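Local coordinates for protein L-amino acid deaminase (Proteus vulgaris, PDB 5I39) that probably catalyses the FAD-dependent oxidative deamination of L-amino acids as a membrane-bound flavoprotein oxidoreductase, at residues 16-29 with 185-198. Numbering follows the deposited sequence.
With EDO (1,2-ethanediol), chain C.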
loop_
_atom_site.group_PDB
_atom_site.type_symbol
_atom_site.label_atom_id
_atom_site.label_comp_id
_atom_site.label_asym_id
_atom_site.label_seq_id
_atom_site.Cartn_x
_atom_site.Cartn_y
_atom_site.Cartn_z
ATOM N N ARG A 16 9.765 -2.448 16.460
ATOM C CA ARG A 16 8.359 -2.701 16.114
ATOM C C ARG A 16 8.063 -4.161 15.752
ATOM O O ARG A 16 6.952 -4.635 15.974
ATOM C CB ARG A 16 7.908 -1.777 14.981
ATOM C CG ARG A 16 8.596 -1.994 13.638
ATOM C CD ARG A 16 8.590 -0.702 12.841
ATOM N NE ARG A 16 9.249 -0.818 11.540
ATOM C CZ ARG A 16 8.665 -1.204 10.405
ATOM N NH1 ARG A 16 7.372 -1.545 10.362
ATOM N NH2 ARG A 16 9.397 -1.249 9.293
ATOM N N PHE A 17 9.044 -4.857 15.179
ATOM C CA PHE A 17 8.914 -6.289 14.901
ATOM C C PHE A 17 9.211 -7.071 16.180
ATOM O O PHE A 17 10.183 -6.777 16.880
ATOM C CB PHE A 17 9.856 -6.726 13.779
ATOM C CG PHE A 17 9.589 -6.047 12.459
ATOM C CD1 PHE A 17 8.515 -6.434 11.659
ATOM C CD2 PHE A 17 10.418 -5.022 12.011
ATOM C CE1 PHE A 17 8.280 -5.815 10.437
ATOM C CE2 PHE A 17 10.183 -4.398 10.793
ATOM C CZ PHE A 17 9.109 -4.790 10.007
ATOM N N VAL A 18 8.363 -8.054 16.476
ATOM C CA VAL A 18 8.454 -8.844 17.706
ATOM C C VAL A 18 8.558 -10.330 17.338
ATOM O O VAL A 18 7.545 -10.971 17.044
ATOM C CB VAL A 18 7.243 -8.583 18.632
ATOM C CG1 VAL A 18 7.416 -9.293 19.970
ATOM C CG2 VAL A 18 7.062 -7.087 18.864
ATOM N N PRO A 19 9.788 -10.888 17.344
ATOM C CA PRO A 19 9.975 -12.319 17.065
ATOM C C PRO A 19 9.131 -13.238 17.967
ATOM O O PRO A 19 8.860 -12.898 19.116
ATOM C CB PRO A 19 11.476 -12.534 17.315
ATOM C CG PRO A 19 12.094 -11.202 17.083
ATOM C CD PRO A 19 11.078 -10.192 17.517
ATOM N N GLY A 20 8.701 -14.374 17.429
ATOM C CA GLY A 20 7.897 -15.340 18.191
ATOM C C GLY A 20 6.467 -14.912 18.494
ATOM O O GLY A 20 5.843 -15.439 19.422
ATOM N N THR A 21 5.955 -13.954 17.719
ATOM C CA THR A 21 4.568 -13.475 17.813
ATOM C C THR A 21 4.088 -13.265 16.380
ATOM O O THR A 21 4.902 -13.302 15.465
ATOM C CB THR A 21 4.449 -12.129 18.571
ATOM O OG1 THR A 21 4.896 -11.050 17.737
ATOM C CG2 THR A 21 5.241 -12.143 19.878
ATOM N N PRO A 22 2.777 -13.000 16.175
ATOM C CA PRO A 22 2.288 -12.641 14.829
ATOM C C PRO A 22 2.939 -11.406 14.176
ATOM O O PRO A 22 2.805 -11.229 12.968
ATOM C CB PRO A 22 0.791 -12.396 15.061
ATOM C CG PRO A 22 0.454 -13.246 16.228
ATOM C CD PRO A 22 1.659 -13.180 17.120
ATOM N N ARG A 23 3.631 -10.578 14.962
ATOM C CA ARG A 23 4.371 -9.409 14.466
ATOM C C ARG A 23 5.853 -9.692 14.166
ATOM O O ARG A 23 6.670 -8.768 14.145
ATOM C CB ARG A 23 4.221 -8.264 15.476
ATOM C CG ARG A 23 2.767 -7.882 15.659
ATOM C CD ARG A 23 2.495 -6.809 16.692
ATOM N NE ARG A 23 1.146 -6.305 16.440
ATOM C CZ ARG A 23 0.831 -5.307 15.609
ATOM N NH1 ARG A 23 1.769 -4.613 14.951
ATOM N NH2 ARG A 23 -0.452 -4.982 15.453
ATOM N N HIS A 24 6.180 -10.963 13.913
ATOM C CA HIS A 24 7.556 -11.410 13.623
ATOM C C HIS A 24 8.206 -10.698 12.422
ATOM O O HIS A 24 9.396 -10.385 12.451
ATOM C CB HIS A 24 7.631 -12.954 13.476
ATOM C CG HIS A 24 6.654 -13.541 12.498
ATOM N ND1 HIS A 24 6.869 -13.529 11.141
ATOM C CD2 HIS A 24 5.473 -14.180 12.678
ATOM C CE1 HIS A 24 5.860 -14.113 10.523
ATOM N NE2 HIS A 24 4.996 -14.519 11.435
ATOM N N GLY A 25 7.423 -10.425 11.384
ATOM C CA GLY A 25 7.919 -9.701 10.213
ATOM C C GLY A 25 8.988 -10.425 9.415
ATOM O O GLY A 25 9.961 -9.825 8.972
ATOM N N PHE A 26 8.778 -11.715 9.206
ATOM C CA PHE A 26 9.671 -12.546 8.399
ATOM C C PHE A 26 8.929 -13.774 7.902
ATOM O O PHE A 26 8.407 -14.557 8.696
ATOM C CB PHE A 26 10.935 -12.982 9.145
ATOM C CG PHE A 26 11.877 -13.782 8.285
ATOM C CD1 PHE A 26 12.712 -13.147 7.370
ATOM C CD2 PHE A 26 11.892 -15.172 8.343
ATOM C CE1 PHE A 26 13.562 -13.880 6.551
ATOM C CE2 PHE A 26 12.740 -15.911 7.528
ATOM C CZ PHE A 26 13.573 -15.264 6.631
ATOM N N VAL A 27 8.889 -13.923 6.584
ATOM C CA VAL A 27 8.341 -15.105 5.939
ATOM C C VAL A 27 9.456 -15.690 5.098
ATOM O O VAL A 27 10.023 -15.000 4.253
ATOM C CB VAL A 27 7.139 -14.744 5.050
ATOM C CG1 VAL A 27 6.677 -15.946 4.237
ATOM C CG2 VAL A 27 6.001 -14.220 5.908
ATOM N N GLU A 28 9.775 -16.958 5.330
ATOM C CA GLU A 28 10.854 -17.600 4.593
ATOM C C GLU A 28 10.441 -17.844 3.147
ATOM O O GLU A 28 9.270 -18.095 2.850
ATOM C CB GLU A 28 11.277 -18.913 5.261
ATOM C CG GLU A 28 12.561 -19.525 4.703
ATOM C CD GLU A 28 13.736 -18.557 4.674
ATOM O OE1 GLU A 28 14.430 -18.428 5.705
ATOM O OE2 GLU A 28 13.965 -17.918 3.617
ATOM N N GLY A 29 11.410 -17.741 2.246
ATOM C CA GLY A 29 11.197 -18.121 0.862
ATOM C C GLY A 29 10.984 -19.619 0.718
ATOM O O GLY A 29 11.302 -20.404 1.613
ATOM N N ASP A 185 -1.447 -2.864 9.679
ATOM C CA ASP A 185 -0.202 -2.645 10.416
ATOM C C ASP A 185 0.967 -3.241 9.631
ATOM O O ASP A 185 0.923 -4.417 9.257
ATOM C CB ASP A 185 -0.269 -3.283 11.806
ATOM C CG ASP A 185 -1.470 -2.820 12.627
ATOM O OD1 ASP A 185 -2.104 -1.793 12.293
ATOM O OD2 ASP A 185 -1.786 -3.503 13.625
ATOM N N PRO A 186 2.037 -2.454 9.408
ATOM C CA PRO A 186 3.123 -2.928 8.545
ATOM C C PRO A 186 3.982 -4.059 9.114
ATOM O O PRO A 186 4.706 -4.701 8.364
ATOM C CB PRO A 186 3.943 -1.664 8.307
ATOM C CG PRO A 186 3.707 -0.840 9.519
ATOM C CD PRO A 186 2.268 -1.070 9.858
ATOM N N GLU A 187 3.866 -4.330 10.410
ATOM C CA GLU A 187 4.561 -5.461 11.007
ATOM C C GLU A 187 3.888 -6.796 10.681
ATOM O O GLU A 187 4.476 -7.846 10.944
ATOM C CB GLU A 187 4.659 -5.295 12.522
ATOM C CG GLU A 187 5.434 -4.058 12.965
ATOM C CD GLU A 187 4.667 -2.753 12.833
ATOM O OE1 GLU A 187 3.421 -2.760 12.949
ATOM O OE2 GLU A 187 5.319 -1.716 12.594
ATOM N N VAL A 188 2.670 -6.757 10.130
ATOM C CA VAL A 188 1.864 -7.964 9.922
ATOM C C VAL A 188 1.293 -8.139 8.511
ATOM O O VAL A 188 1.420 -9.219 7.944
ATOM C CB VAL A 188 0.691 -8.026 10.933
ATOM C CG1 VAL A 188 -0.125 -9.300 10.747
ATOM C CG2 VAL A 188 1.202 -7.946 12.363
ATOM N N ALA A 189 0.641 -7.114 7.963
ATOM C CA ALA A 189 -0.281 -7.312 6.833
ATOM C C ALA A 189 0.322 -8.046 5.635
ATOM O O ALA A 189 -0.223 -9.050 5.184
ATOM C CB ALA A 189 -0.877 -5.986 6.395
ATOM N N THR A 190 1.438 -7.552 5.117
ATOM C CA THR A 190 2.009 -8.150 3.907
ATOM C C THR A 190 2.590 -9.533 4.196
ATOM O O THR A 190 2.594 -10.399 3.324
ATOM C CB THR A 190 3.048 -7.227 3.260
ATOM O OG1 THR A 190 2.440 -5.952 3.054
ATOM C CG2 THR A 190 3.519 -7.776 1.915
ATOM N N PHE A 191 3.051 -9.743 5.423
ATOM C CA PHE A 191 3.589 -11.044 5.830
ATOM C C PHE A 191 2.492 -12.103 5.850
ATOM O O PHE A 191 2.698 -13.217 5.371
ATOM C CB PHE A 191 4.304 -10.929 7.176
ATOM C CG PHE A 191 5.424 -9.926 7.156
ATOM C CD1 PHE A 191 6.653 -10.244 6.584
ATOM C CD2 PHE A 191 5.231 -8.640 7.648
ATOM C CE1 PHE A 191 7.675 -9.307 6.533
ATOM C CE2 PHE A 191 6.245 -7.700 7.596
ATOM C CZ PHE A 191 7.470 -8.034 7.043
ATOM N N VAL A 192 1.322 -11.751 6.371
ATOM C CA VAL A 192 0.169 -12.651 6.310
ATOM C C VAL A 192 -0.192 -12.957 4.848
ATOM O O VAL A 192 -0.457 -14.106 4.499
ATOM C CB VAL A 192 -1.028 -12.075 7.099
ATOM C CG1 VAL A 192 -2.311 -12.854 6.835
ATOM C CG2 VAL A 192 -0.714 -12.095 8.591
HETATM N N MSE A 193 -0.173 -11.941 3.991
HETATM C CA MSE A 193 -0.504 -12.155 2.576
HETATM C C MSE A 193 0.515 -13.044 1.896
HETATM O O MSE A 193 0.144 -13.879 1.072
HETATM C CB MSE A 193 -0.650 -10.846 1.803
HETATM C CG MSE A 193 -1.762 -9.912 2.287
HETATM SE SE MSE A 193 -3.470 -10.816 2.661
HETATM C CE MSE A 193 -3.752 -11.807 0.991
ATOM N N ALA A 194 1.796 -12.890 2.232
ATOM C CA ALA A 194 2.843 -13.747 1.659
ATOM C C ALA A 194 2.694 -15.213 2.064
ATOM O O ALA A 194 2.848 -16.105 1.227
ATOM C CB ALA A 194 4.218 -13.243 2.047
ATOM N N GLU A 195 2.413 -15.466 3.338
ATOM C CA GLU A 195 2.204 -16.840 3.808
ATOM C C GLU A 195 0.990 -17.458 3.120
ATOM O O GLU A 195 1.010 -18.630 2.745
ATOM C CB GLU A 195 2.034 -16.898 5.327
ATOM C CG GLU A 195 3.317 -16.710 6.112
ATOM C CD GLU A 195 4.321 -17.824 5.913
ATOM O OE1 GLU A 195 4.206 -18.591 4.934
ATOM O OE2 GLU A 195 5.239 -17.924 6.749
ATOM N N TYR A 196 -0.059 -16.661 2.952
ATOM C CA TYR A 196 -1.247 -17.108 2.237
ATOM C C TYR A 196 -0.921 -17.443 0.779
ATOM O O TYR A 196 -1.332 -18.487 0.277
ATOM C CB TYR A 196 -2.337 -16.048 2.329
ATOM C CG TYR A 196 -3.585 -16.349 1.533
ATOM C CD1 TYR A 196 -4.492 -17.325 1.946
ATOM C CD2 TYR A 196 -3.868 -15.639 0.372
ATOM C CE1 TYR A 196 -5.647 -17.583 1.219
ATOM C CE2 TYR A 196 -5.014 -15.886 -0.363
ATOM C CZ TYR A 196 -5.903 -16.854 0.060
ATOM O OH TYR A 196 -7.038 -17.069 -0.693
ATOM N N ALA A 197 -0.153 -16.581 0.117
ATOM C CA ALA A 197 0.271 -16.849 -1.257
ATOM C C ALA A 197 1.024 -18.178 -1.353
ATOM O O ALA A 197 0.756 -18.983 -2.249
ATOM C CB ALA A 197 1.132 -15.712 -1.777
ATOM N N LYS A 198 1.951 -18.412 -0.425
ATOM C CA LYS A 198 2.672 -19.689 -0.375
ATOM C C LYS A 198 1.721 -20.868 -0.173
ATOM O O LYS A 198 1.847 -21.896 -0.844
ATOM C CB LYS A 198 3.732 -19.683 0.723
ATOM C CG LYS A 198 4.924 -18.783 0.436
ATOM C CD LYS A 198 5.825 -18.625 1.651
ATOM C CE LYS A 198 6.554 -19.912 2.015
ATOM N NZ LYS A 198 7.233 -19.794 3.330
HETATM C C1 EDO C . 10.936 -7.642 6.495
HETATM O O1 EDO C . 11.816 -6.539 6.717
HETATM C C2 EDO C . 11.732 -8.840 5.982
HETATM O O2 EDO C . 11.708 -9.940 6.899
HETATM O O HOH W 1 4.521 -10.592 10.890
HETATM O O HOH W 2 6.851 -16.971 9.064
HETATM O O HOH W 3 8.142 -18.562 7.029
HETATM O O HOH W 4 9.371 -22.000 3.031
#
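E187 is gripped by two arginines of the coil 16-29, an example of how an irregular segment is fixed by charges on the turn that leads into a helix and by apolar packing further along. R16 NH1 donates to E187 OE2 at 3.0 Å in a nearly straight salt-bridge bond (165°); OE2 lies in the guanidinium plane, but the donor comes from above the carboxylate, the planes 86° apart. R23 lies flatter against its acids: NH1 makes a salt bridge to E187 OE1 at 3.2 Å, while NH2 bonds D185 OD2 on the anti side at 2.7 Å. V188 CG2 covers one face of this guanidinium. The glutamate chain bends at chi2 (76°), turning its carboxylate between the arginines. R286 also pairs with D185, and R16 NH2 reaches S77 O.

G25 sets its CA over the face of F191, 3.5 Å from the ring centroid and almost on the normal, a CH-pi contact. The F17 and F191 side chains cross at about a right angle, F17 CE1 4.0 Å from F191 CE2. A water joins P22 O, G25 N and E187 O. V27 packs CG2 3.9 Å from F191 CB and CG1 4.3 Å from A194 CB, and K198 NZ closes the far end on E28 O at 2.7 Å. The coil before the first Rossmann strand is thus laid along helix 189-199, which packs on helix 47-58 in the FAD-binding domain of this DAO-family fold.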